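Predicted DNA-binding transcriptional regulator (Aliivibrio fischeri ES114, PDB 7DWN) probably binds cis-regulatory DNA and regulates transcription, as a LysR-family activator that assembles into a tetramer. Local coordinates at residues H101-S106 with L147-D152; P109-A114 with S286-L291; I153-L156 with Q160-L163; P241-Q246 with I266-Y271. One frame throughout, in Å; residues are numbered along the deposited sequence.

Interaction 1. Residues H101-S106 with L147-D152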
loop_
_atom_site.group_PDB
_atom_site.type_symbol
_atom_site.label_atom_id
_atom_site.label_comp_id
_atom_site.label_asym_id
_atom_site.label_seq_id
_atom_site.Cartn_x
_atom_site.Cartn_y
_atom_site.Cartn_z
ATOM N N HIS A 101 14.023 6.558 23.688
ATOM C CA HIS A 101 13.540 7.304 24.848
ATOM C C HIS A 101 14.672 7.630 25.818
ATOM O O HIS A 101 14.853 8.786 26.221
ATOM C CB HIS A 101 12.440 6.500 25.546
ATOM C CG HIS A 101 11.666 7.276 26.565
ATOM N ND1 HIS A 101 12.214 7.700 27.756
ATOM C CD2 HIS A 101 10.376 7.687 26.578
ATOM C CE1 HIS A 101 11.299 8.349 28.454
ATOM N NE2 HIS A 101 10.175 8.355 27.763
ATOM N N SER A 102 15.452 6.615 26.197
ATOM C CA SER A 102 16.565 6.832 27.114
ATOM C C SER A 102 17.593 7.784 26.517
ATOM O O SER A 102 18.073 8.700 27.197
ATOM C CB SER A 102 17.217 5.496 27.468
ATOM O OG SER A 102 18.141 5.632 28.529
ATOM N N LEU A 103 17.942 7.583 25.244
ATOM C CA LEU A 103 18.907 8.459 24.590
ATOM C C LEU A 103 18.391 9.885 24.509
ATOM O O LEU A 103 19.152 10.835 24.704
ATOM C CB LEU A 103 19.234 7.941 23.192
ATOM C CG LEU A 103 19.945 6.594 23.149
ATOM C CD1 LEU A 103 20.299 6.231 21.721
ATOM C CD2 LEU A 103 21.183 6.627 24.034
ATOM N N ALA A 104 17.105 10.059 24.214
ATOM C CA ALA A 104 16.563 11.407 24.145
ATOM C C ALA A 104 16.630 12.082 25.510
ATOM O O ALA A 104 17.169 13.186 25.640
ATOM C CB ALA A 104 15.135 11.370 23.604
ATOM N N THR A 105 16.143 11.401 26.552
ATOM C CA THR A 105 16.176 11.976 27.895
ATOM C C THR A 105 17.599 12.236 28.384
ATOM O O THR A 105 17.809 13.115 29.227
ATOM C CB THR A 105 15.448 11.059 28.881
ATOM O OG1 THR A 105 16.048 9.757 28.863
ATOM C CG2 THR A 105 13.973 10.942 28.520
ATOM N N SER A 106 18.585 11.487 27.884
ATOM C CA SER A 106 19.952 11.689 28.347
ATOM C C SER A 106 20.661 12.792 27.571
ATOM O O SER A 106 21.383 13.604 28.164
ATOM C CB SER A 106 20.742 10.381 28.245
ATOM O OG SER A 106 22.091 10.563 28.641
ATOM N N LEU A 147 18.527 9.365 16.642
ATOM C CA LEU A 147 19.390 9.040 17.776
ATOM C C LEU A 147 19.051 7.618 18.198
ATOM O O LEU A 147 18.012 7.377 18.817
ATOM C CB LEU A 147 19.196 10.033 18.919
ATOM C CG LEU A 147 20.031 11.317 18.931
ATOM C CD1 LEU A 147 19.854 12.127 17.657
ATOM C CD2 LEU A 147 19.671 12.153 20.146
ATOM N N ALA A 148 19.913 6.664 17.855
ATOM C CA ALA A 148 19.583 5.266 18.105
ATOM C C ALA A 148 20.839 4.525 18.535
ATOM O O ALA A 148 21.917 5.108 18.647
ATOM C CB ALA A 148 18.938 4.620 16.875
ATOM N N PHE A 149 20.692 3.235 18.810
ATOM C CA PHE A 149 21.827 2.428 19.221
ATOM C C PHE A 149 22.476 1.765 18.009
ATOM O O PHE A 149 22.007 1.885 16.875
ATOM C CB PHE A 149 21.398 1.385 20.253
ATOM C CG PHE A 149 20.970 1.976 21.568
ATOM C CD1 PHE A 149 21.910 2.344 22.519
ATOM C CD2 PHE A 149 19.629 2.172 21.848
ATOM C CE1 PHE A 149 21.520 2.892 23.725
ATOM C CE2 PHE A 149 19.233 2.719 23.052
ATOM C CZ PHE A 149 20.179 3.079 23.993
ATOM N N ASP A 150 23.583 1.069 18.267
ATOM C CA ASP A 150 24.390 0.458 17.217
ATOM C C ASP A 150 23.542 -0.435 16.323
ATOM O O ASP A 150 22.902 -1.377 16.795
ATOM C CB ASP A 150 25.528 -0.348 17.851
ATOM C CG ASP A 150 26.537 -0.853 16.830
ATOM O OD1 ASP A 150 26.575 -0.315 15.702
ATOM O OD2 ASP A 150 27.292 -1.793 17.155
ATOM N N ASP A 151 23.540 -0.132 15.026
ATOM C CA ASP A 151 22.732 -0.858 14.051
ATOM C C ASP A 151 23.571 -1.100 12.807
ATOM O O ASP A 151 24.100 -0.150 12.224
ATOM C CB ASP A 151 21.460 -0.082 13.702
ATOM C CG ASP A 151 20.587 -0.808 12.700
ATOM O OD1 ASP A 151 19.888 -1.766 13.096
ATOM O OD2 ASP A 151 20.601 -0.422 11.514
ATOM N N ASP A 152 23.679 -2.368 12.396
ATOM C CA ASP A 152 24.528 -2.723 11.262
ATOM C C ASP A 152 24.076 -2.074 9.959
ATOM O O ASP A 152 24.892 -1.920 9.045
ATOM C CB ASP A 152 24.572 -4.245 11.093
ATOM C CG ASP A 152 25.316 -4.937 12.220
ATOM O OD1 ASP A 152 26.158 -4.280 12.867
ATOM O OD2 ASP A 152 25.062 -6.137 12.456
#
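The same first torsion brings Leu103 and Phe149 together from the two sides: each CG lies beside its own backbone N and opposite the carbonyl carbon (chi1 -65° and -67°), so the leucine fork reaches out from helix 101-106 and the phenyl ring leans from the end of the strand back toward the helix. Leu103 then uses its whole branch point against the ring. Leu103 CD1 sits over the centre of one face, 3.9 Å from the centroid of the Phe149 ring and only 10° off the ring normal, a well-formed CH-pi contact. The other methyl lies farther out along the ring, with Leu103 CD2 3.7 Å from Phe149 CZ, while Leu103 CG approaches the same CZ at 3.6 Å. Leu103 CD1 also grazes the strand backbone, where it comes 3.7 Å from Ala148 O. The contact is made by apolar and CH-pi packing, with no hydrogen bond between the segments.

The setting is the periplasmic-binding-protein-like domain of LysR regulators. A MES molecule, probably from the crystallisation liquor, lies beside Phe149 and takes a hydrogen bond through its O2S from Ser102 N, at the start of the helix. Around the pair, Tyr243 and Tyr268 pack on both Leu103 and Phe149, Met202 of helix 201-209 touches the ring, and strand 147-149 lies between strands 94-99 and 264-272, with helix 101-114 covering the sheet and meeting the second subunit through His101.

Interaction 2. Residues P109-A114 with S286-L291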
loop_
_atom_site.group_PDB
_atom_site.type_symbol
_atom_site.label_atom_id
_atom_site.label_comp_id
_atom_site.label_asym_id
_atom_site.label_seq_id
_atom_site.Cartn_x
_atom_site.Cartn_y
_atom_site.Cartn_z
ATOM N N PRO A 109 18.674 17.247 26.771
ATOM C CA PRO A 109 18.902 18.391 27.679
ATOM C C PRO A 109 20.284 19.020 27.547
ATOM O O PRO A 109 20.398 20.257 27.540
ATOM C CB PRO A 109 18.672 17.785 29.074
ATOM C CG PRO A 109 18.635 16.289 28.879
ATOM C CD PRO A 109 18.122 16.089 27.494
ATOM N N LYS A 110 21.340 18.210 27.435
ATOM C CA LYS A 110 22.681 18.759 27.256
ATOM C C LYS A 110 22.805 19.512 25.932
ATOM O O LYS A 110 23.389 20.601 25.880
ATOM C CB LYS A 110 23.713 17.633 27.351
ATOM C CG LYS A 110 23.627 16.837 28.653
ATOM C CD LYS A 110 24.602 15.672 28.673
ATOM C CE LYS A 110 24.315 14.703 27.541
ATOM N NZ LYS A 110 24.843 13.344 27.832
ATOM N N MET A 111 22.261 18.946 24.852
ATOM C CA MET A 111 22.193 19.649 23.571
ATOM C C MET A 111 21.455 20.976 23.703
ATOM O O MET A 111 21.871 21.998 23.139
ATOM C CB MET A 111 21.482 18.761 22.552
ATOM C CG MET A 111 22.172 18.580 21.223
ATOM S SD MET A 111 21.136 17.554 20.165
ATOM C CE MET A 111 20.697 16.242 21.306
ATOM N N GLN A 112 20.335 20.962 24.427
ATOM C CA GLN A 112 19.515 22.151 24.606
ATOM C C GLN A 112 20.294 23.240 25.320
ATOM O O GLN A 112 20.157 24.427 25.003
ATOM C CB GLN A 112 18.255 21.787 25.394
ATOM C CG GLN A 112 17.228 22.897 25.517
ATOM C CD GLN A 112 16.337 22.999 24.297
ATOM O OE1 GLN A 112 16.491 22.242 23.338
ATOM N NE2 GLN A 112 15.396 23.934 24.328
ATOM N N GLN A 113 21.118 22.854 26.293
ATOM C CA GLN A 113 21.971 23.846 26.931
ATOM C C GLN A 113 23.080 24.306 25.991
ATOM O O GLN A 113 23.467 25.480 26.009
ATOM C CB GLN A 113 22.558 23.301 28.231
ATOM C CG GLN A 113 23.359 24.340 28.998
ATOM C CD GLN A 113 22.641 25.674 29.094
ATOM O OE1 GLN A 113 21.446 25.734 29.384
ATOM N NE2 GLN A 113 23.372 26.756 28.843
ATOM N N ALA A 114 23.599 23.401 25.156
ATOM C CA ALA A 114 24.614 23.799 24.183
ATOM C C ALA A 114 24.073 24.838 23.210
ATOM O O ALA A 114 24.839 25.645 22.670
ATOM C CB ALA A 114 25.137 22.585 23.416
ATOM N N SER A 286 26.095 19.019 13.996
ATOM C CA SER A 286 27.422 19.408 14.461
ATOM C C SER A 286 27.517 19.337 15.978
ATOM O O SER A 286 28.529 18.882 16.525
ATOM C CB SER A 286 27.755 20.817 13.971
ATOM O OG SER A 286 28.871 21.351 14.662
ATOM N N ILE A 287 26.471 19.782 16.678
ATOM C CA ILE A 287 26.500 19.738 18.136
ATOM C C ILE A 287 26.456 18.298 18.637
ATOM O O ILE A 287 27.080 17.966 19.652
ATOM C CB ILE A 287 25.354 20.595 18.703
ATOM C CG1 ILE A 287 25.611 22.064 18.363
ATOM C CG2 ILE A 287 25.224 20.409 20.209
ATOM C CD1 ILE A 287 24.431 22.968 18.566
ATOM N N LEU A 288 25.746 17.417 17.928
ATOM C CA LEU A 288 25.750 16.002 18.287
ATOM C C LEU A 288 27.125 15.379 18.079
ATOM O O LEU A 288 27.602 14.615 18.928
ATOM C CB LEU A 288 24.696 15.252 17.475
ATOM C CG LEU A 288 23.264 15.366 17.990
ATOM C CD1 LEU A 288 22.287 14.872 16.941
ATOM C CD2 LEU A 288 23.120 14.563 19.273
ATOM N N CYS A 289 27.777 15.688 16.954
ATOM C CA CYS A 289 29.123 15.182 16.711
ATOM C C CYS A 289 30.130 15.739 17.705
ATOM O O CYS A 289 31.208 15.157 17.873
ATOM C CB CYS A 289 29.569 15.515 15.285
ATOM S SG CYS A 289 28.576 14.759 13.983
ATOM N N ASN A 290 29.837 16.819 18.371
ATOM C CA ASN A 290 30.765 17.258 19.325
ATOM C C ASN A 290 30.502 16.810 20.697
ATOM O O ASN A 290 31.152 15.886 21.082
ATOM C CB ASN A 290 31.045 18.714 19.241
ATOM C CG ASN A 290 32.047 18.991 18.175
ATOM O OD1 ASN A 290 33.188 19.134 18.434
ATOM N ND2 ASN A 290 31.622 18.962 16.979
ATOM N N LEU A 291 29.565 17.330 21.444
ATOM C CA LEU A 291 29.091 16.677 22.678
ATOM C C LEU A 291 30.296 16.190 23.399
ATOM O O LEU A 291 30.371 15.088 23.862
ATOM C CB LEU A 291 28.151 15.523 22.397
ATOM C CG LEU A 291 26.644 15.764 22.477
ATOM C CD1 LEU A 291 25.857 14.737 23.234
ATOM C CD2 LEU A 291 26.292 17.131 22.968
#
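Met111 reaches across to Ile287 and Leu288 with successive atoms of one chain, a clear example of how a flexible thioether bridges two helices. From CB the chain sets off with an unusual first torsion, chi1 -130°, which carries it over toward the other helix although the CB bond itself does not aim there. Met111 CG is the first atom to make contact, 3.7 Å from Ile287 CG2. Next comes the sulfur: Met111 SD lies against the fork of the neighbouring leucine, 3.7 Å from Leu288 CG. A bend at the last torsion, chi3 -46°, then turns the methyl along the same branch, so that Met111 CE ends 3.6 Å from Leu288 CD2. Ile287 also serves the next turn of the first helix, since its CG2 meets Ala114 CB at 3.9 Å. The contact is wholly apolar.

The short helical segments pass with their axes 10.5 Å apart, and Leu288 continues inward to Ile145 and Leu147 on the sheet. Packing two helices against each other and onto one shared sheet is the layered alpha/beta construction of the periplasmic-binding-protein-like fold, here joining helix 101-114 to the closing helix 279-290 of the LysR effector-binding domain.

Interaction 3. Residues I153-L156 with Q160-L163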
loop_
_atom_site.group_PDB
_atom_site.type_symbol
_atom_site.label_atom_id
_atom_site.label_comp_id
_atom_site.label_asym_id
_atom_site.label_seq_id
_atom_site.Cartn_x
_atom_site.Cartn_y
_atom_site.Cartn_z
ATOM N N ILE A 153 22.806 -1.696 9.848
ATOM C CA ILE A 153 22.301 -1.074 8.628
ATOM C C ILE A 153 22.471 0.439 8.667
ATOM O O ILE A 153 22.974 1.045 7.718
ATOM C CB ILE A 153 20.824 -1.467 8.400
ATOM C CG1 ILE A 153 20.695 -2.966 8.115
ATOM C CG2 ILE A 153 20.216 -0.651 7.265
ATOM C CD1 ILE A 153 20.459 -3.817 9.352
ATOM N N LEU A 154 22.059 1.069 9.769
ATOM C CA LEU A 154 22.116 2.522 9.874
ATOM C C LEU A 154 23.540 3.049 9.983
ATOM O O LEU A 154 23.779 4.218 9.663
ATOM C CB LEU A 154 21.294 2.990 11.074
ATOM C CG LEU A 154 19.779 2.854 10.927
ATOM C CD1 LEU A 154 19.105 2.949 12.283
ATOM C CD2 LEU A 154 19.244 3.920 9.984
ATOM N N ARG A 155 24.489 2.219 10.418
ATOM C CA ARG A 155 25.864 2.670 10.592
ATOM C C ARG A 155 26.625 2.769 9.274
ATOM O O ARG A 155 27.650 3.459 9.217
ATOM C CB ARG A 155 26.598 1.725 11.546
ATOM C CG ARG A 155 27.828 2.319 12.207
ATOM C CD ARG A 155 28.525 1.296 13.093
ATOM N NE ARG A 155 28.886 0.085 12.358
ATOM C CZ ARG A 155 28.298 -1.097 12.520
ATOM N NH1 ARG A 155 27.320 -1.239 13.404
ATOM N NH2 ARG A 155 28.693 -2.142 11.805
ATOM N N LEU A 156 26.147 2.116 8.222
ATOM C CA LEU A 156 26.836 2.019 6.946
ATOM C C LEU A 156 26.153 2.872 5.884
ATOM O O LEU A 156 25.022 3.332 6.073
ATOM C CB LEU A 156 26.875 0.556 6.482
ATOM C CG LEU A 156 27.666 -0.416 7.357
ATOM C CD1 LEU A 156 27.565 -1.830 6.810
ATOM C CD2 LEU A 156 29.117 0.019 7.450
ATOM N N GLN A 160 24.769 8.220 6.851
ATOM C CA GLN A 160 25.892 8.800 7.573
ATOM C C GLN A 160 25.695 8.561 9.063
ATOM O O GLN A 160 24.598 8.768 9.591
ATOM C CB GLN A 160 26.017 10.298 7.293
ATOM C CG GLN A 160 26.183 10.648 5.829
ATOM C CD GLN A 160 26.104 12.141 5.581
ATOM O OE1 GLN A 160 25.438 12.589 4.649
ATOM N NE2 GLN A 160 26.786 12.921 6.416
ATOM N N SER A 161 26.755 8.124 9.734
ATOM C CA SER A 161 26.693 7.794 11.148
ATOM C C SER A 161 27.779 8.536 11.910
ATOM O O SER A 161 28.858 8.812 11.380
ATOM C CB SER A 161 26.844 6.285 11.376
ATOM O OG SER A 161 28.061 5.810 10.827
ATOM N N GLN A 162 27.476 8.857 13.165
ATOM C CA GLN A 162 28.444 9.432 14.092
ATOM C C GLN A 162 28.285 8.732 15.431
ATOM O O GLN A 162 27.198 8.755 16.017
ATOM C CB GLN A 162 28.249 10.942 14.253
ATOM C CG GLN A 162 29.081 11.558 15.373
ATOM C CD GLN A 162 30.536 11.755 14.986
ATOM O OE1 GLN A 162 30.907 11.607 13.822
ATOM N NE2 GLN A 162 31.367 12.098 15.964
ATOM N N LEU A 163 29.356 8.105 15.905
ATOM C CA LEU A 163 29.331 7.480 17.222
ATOM C C LEU A 163 29.354 8.565 18.289
ATOM O O LEU A 163 30.312 9.340 18.379
ATOM C CB LEU A 163 30.515 6.529 17.381
ATOM C CG LEU A 163 30.549 5.641 18.630
ATOM C CD1 LEU A 163 31.198 4.309 18.302
ATOM C CD2 LEU A 163 31.293 6.319 19.773
#
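Ser161 ties the start of a long strand to Arg155 in the type I beta turn formed by Ile153 to Leu156, a short link between two strands of the LysR effector-binding domain. Along the strand, Gln160 comes first: its bond to CB leads away from the turn, and its backbone bonds to Arg272 on the antiparallel neighbour, strand 264-272. Ser161 follows and faces the turn. Its hydroxyl occupies the position between backbone N and carbonyl carbon (chi1 57°), which brings OG to the turn backbone, while Ser161 CB rests 3.8 Å from Arg155 CA. Gln162 points off again, its side chain touching Trp285 and Cys289 of helix 279-290, and its backbone pairs with Ala270. Leu163 completes the segment by packing on the Tyr269 side chain, whose hydroxyl Arg155 CD also approaches.

In the arginine the bond to CB points away from the strand, but with CG anti to the backbone N (chi1 -159°) Arg155 CG still lies 3.8 Å from Ser161 OG. The chain then bends at chi3, and NH1 forms salt bridges with Asp150 and Asp152, carboxylates just before the turn. Ser161 OG donates to Arg155 O over 2.9 Å, meeting the oxygen at a C=O...donor angle of 123° and tilted from the carbonyl plane.

Interaction 4. Residues P241-Q246 with I266-Y271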
loop_
_atom_site.group_PDB
_atom_site.type_symbol
_atom_site.label_atom_id
_atom_site.label_comp_id
_atom_site.label_asym_id
_atom_site.label_seq_id
_atom_site.Cartn_x
_atom_site.Cartn_y
_atom_site.Cartn_z
ATOM N N PRO A 241 21.766 0.517 31.234
ATOM C CA PRO A 241 22.834 1.380 30.723
ATOM C C PRO A 241 23.335 2.307 31.818
ATOM O O PRO A 241 22.558 2.839 32.614
ATOM C CB PRO A 241 22.158 2.153 29.585
ATOM C CG PRO A 241 20.699 2.086 29.893
ATOM C CD PRO A 241 20.490 0.748 30.538
ATOM N N ALA A 242 24.654 2.493 31.853
ATOM C CA ALA A 242 25.265 3.187 32.980
ATOM C C ALA A 242 24.864 4.656 33.033
ATOM O O ALA A 242 24.815 5.239 34.121
ATOM C CB ALA A 242 26.782 3.045 32.920
ATOM N N TYR A 243 24.559 5.269 31.886
ATOM C CA TYR A 243 24.204 6.684 31.886
ATOM C C TYR A 243 22.842 6.946 32.516
ATOM O O TYR A 243 22.533 8.099 32.835
ATOM C CB TYR A 243 24.235 7.247 30.462
ATOM C CG TYR A 243 23.296 6.565 29.491
ATOM C CD1 TYR A 243 21.943 6.885 29.459
ATOM C CD2 TYR A 243 23.765 5.616 28.590
ATOM C CE1 TYR A 243 21.084 6.271 28.575
ATOM C CE2 TYR A 243 22.909 4.997 27.696
ATOM C CZ TYR A 243 21.569 5.328 27.696
ATOM O OH TYR A 243 20.709 4.720 26.811
ATOM N N SER A 244 22.025 5.912 32.704
ATOM C CA SER A 244 20.679 6.079 33.233
ATOM C C SER A 244 20.581 5.820 34.731
ATOM O O SER A 244 19.510 6.037 35.308
ATOM C CB SER A 244 19.703 5.152 32.499
ATOM O OG SER A 244 19.854 3.809 32.927
ATOM N N ILE A 245 21.656 5.364 35.372
ATOM C CA ILE A 245 21.608 5.015 36.788
ATOM C C ILE A 245 22.790 5.627 37.526
ATOM O O ILE A 245 23.223 5.105 38.560
ATOM C CB ILE A 245 21.587 3.487 36.981
ATOM C CG1 ILE A 245 22.800 2.850 36.298
ATOM C CG2 ILE A 245 20.288 2.895 36.454
ATOM C CD1 ILE A 245 22.980 1.388 36.616
ATOM N N GLN A 246 23.320 6.738 37.010
ATOM C CA GLN A 246 24.505 7.334 37.623
ATOM C C GLN A 246 24.198 7.898 39.005
ATOM O O GLN A 246 24.986 7.720 39.940
ATOM C CB GLN A 246 25.082 8.419 36.714
ATOM C CG GLN A 246 25.832 7.879 35.507
ATOM C CD GLN A 246 26.957 6.932 35.888
ATOM O OE1 GLN A 246 27.628 7.119 36.905
ATOM N NE2 GLN A 246 27.165 5.906 35.073
ATOM N N ILE A 266 28.103 -1.236 24.950
ATOM C CA ILE A 266 27.110 -0.792 23.980
ATOM C C ILE A 266 27.568 0.554 23.431
ATOM O O ILE A 266 28.360 1.263 24.051
ATOM C CB ILE A 266 25.687 -0.670 24.579
ATOM C CG1 ILE A 266 25.693 0.224 25.824
ATOM C CG2 ILE A 266 25.110 -2.043 24.895
ATOM C CD1 ILE A 266 24.307 0.467 26.403
ATOM N N GLU A 267 27.071 0.897 22.246
ATOM C CA GLU A 267 27.411 2.156 21.595
ATOM C C GLU A 267 26.133 2.807 21.094
ATOM O O GLU A 267 25.212 2.109 20.663
ATOM C CB GLU A 267 28.369 1.937 20.417
ATOM C CG GLU A 267 29.647 1.202 20.771
ATOM C CD GLU A 267 30.312 0.589 19.557
ATOM O OE1 GLU A 267 29.771 0.751 18.441
ATOM O OE2 GLU A 267 31.368 -0.058 19.717
ATOM N N TYR A 268 26.062 4.137 21.144
ATOM C CA TYR A 268 24.924 4.794 20.516
ATOM C C TYR A 268 25.384 5.875 19.547
ATOM O O TYR A 268 26.439 6.493 19.719
ATOM C CB TYR A 268 23.917 5.361 21.539
ATOM C CG TYR A 268 24.482 6.171 22.676
ATOM C CD1 TYR A 268 24.893 5.557 23.851
ATOM C CD2 TYR A 268 24.557 7.553 22.596
ATOM C CE1 TYR A 268 25.391 6.293 24.902
ATOM C CE2 TYR A 268 25.053 8.301 23.644
ATOM C CZ TYR A 268 25.470 7.665 24.795
ATOM O OH TYR A 268 25.967 8.402 25.846
ATOM N N TYR A 269 24.566 6.077 18.513
ATOM C CA TYR A 269 24.923 6.819 17.317
ATOM C C TYR A 269 23.864 7.854 16.964
ATOM O O TYR A 269 22.680 7.724 17.310
ATOM C CB TYR A 269 25.068 5.895 16.106
ATOM C CG TYR A 269 26.270 4.984 16.103
ATOM C CD1 TYR A 269 26.289 3.819 16.860
ATOM C CD2 TYR A 269 27.375 5.273 15.313
ATOM C CE1 TYR A 269 27.387 2.979 16.843
ATOM C CE2 TYR A 269 28.476 4.441 15.291
ATOM C CZ TYR A 269 28.477 3.297 16.056
ATOM O OH TYR A 269 29.574 2.470 16.031
ATOM N N ALA A 270 24.325 8.876 16.249
ATOM C CA ALA A 270 23.481 9.740 15.440
ATOM C C ALA A 270 23.558 9.263 13.995
ATOM O O ALA A 270 24.651 9.016 13.475
ATOM C CB ALA A 270 23.928 11.198 15.545
ATOM N N TYR A 271 22.400 9.120 13.360
ATOM C CA TYR A 271 22.295 8.677 11.980
ATOM C C TYR A 271 21.546 9.724 11.168
ATOM O O TYR A 271 20.695 10.449 11.693
ATOM C CB TYR A 271 21.555 7.334 11.862
ATOM C CG TYR A 271 22.117 6.189 12.682
ATOM C CD1 TYR A 271 23.354 5.632 12.380
ATOM C CD2 TYR A 271 21.389 5.639 13.733
ATOM C CE1 TYR A 271 23.863 4.574 13.114
ATOM C CE2 TYR A 271 21.890 4.580 14.474
ATOM C CZ TYR A 271 23.127 4.051 14.158
ATOM O OH TYR A 271 23.636 3.001 14.887
#
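Tyr243 and Tyr268 meet obliquely, with Tyr268 CE1 lying 4.0 Å from Tyr243 CE2 and almost as near Tyr243 CD2. The ring centroids are 5.6 Å apart and the planes inclined at 69°, and the two side chains run past one another pointing opposite ways. Alongside them, Pro241 CB stands 4.2 Å from Ile266 CD1, a looser apolar touch that extends the contact along the strand. Both tyrosines carry CG in the crowded position between backbone N and carbonyl carbon (chi1 59° and 48°), which throws each ring across toward the other segment.

One shell out, the turn that presents Tyr243 is braced by Pro241 O, which accepts two bonds from the same residue: Ser244 OG at 2.9 Å and Ser244 N at 3.1 Å. At the far end of the Tyr243 ring, the hydroxyl is hydrogen-bonded to Ser102 OG, which ties the tip of the ring to the start of helix 101-114. MES, which may mark the effector pocket of the LysR domain, lies about 5 Å from this side chain.

Helix 201-209 completes the setting: its Met202 packs on both Pro241 and Ile266. Strand 264-272 runs antiparallel to strands 145-149 and 160-174, and Tyr268 rests on Ala165 and Thr167 of the latter, which also pairs antiparallel with strand 238-241, and Glu168 on it bonds to the backbone of Ala242.

The four contacts join into one body around the central sheet of the effector-binding domain. Interactions 1 and 4, centres 7 Å apart, both come near the bound MES, the Phe149 side chain at about 4 Å and that of Tyr243 at about 5 Å from the ligand. They are also joined by a probable hydrogen bond, Tyr271 OH to Phe149 O, 2.8 Å. Interaction 3 is fastened to interaction 1 by the salt bridge from Asp150 OD1 to Arg155 NH1, 2.6 Å, and to interaction 4 through Gln162 N and Ala270 O, 2.8 Å apart. Interactions 1 and 2 share helix 101-114 and both reach the second subunit, so this helix runs from the MES site, which may mark the effector pocket, to the subunit interface.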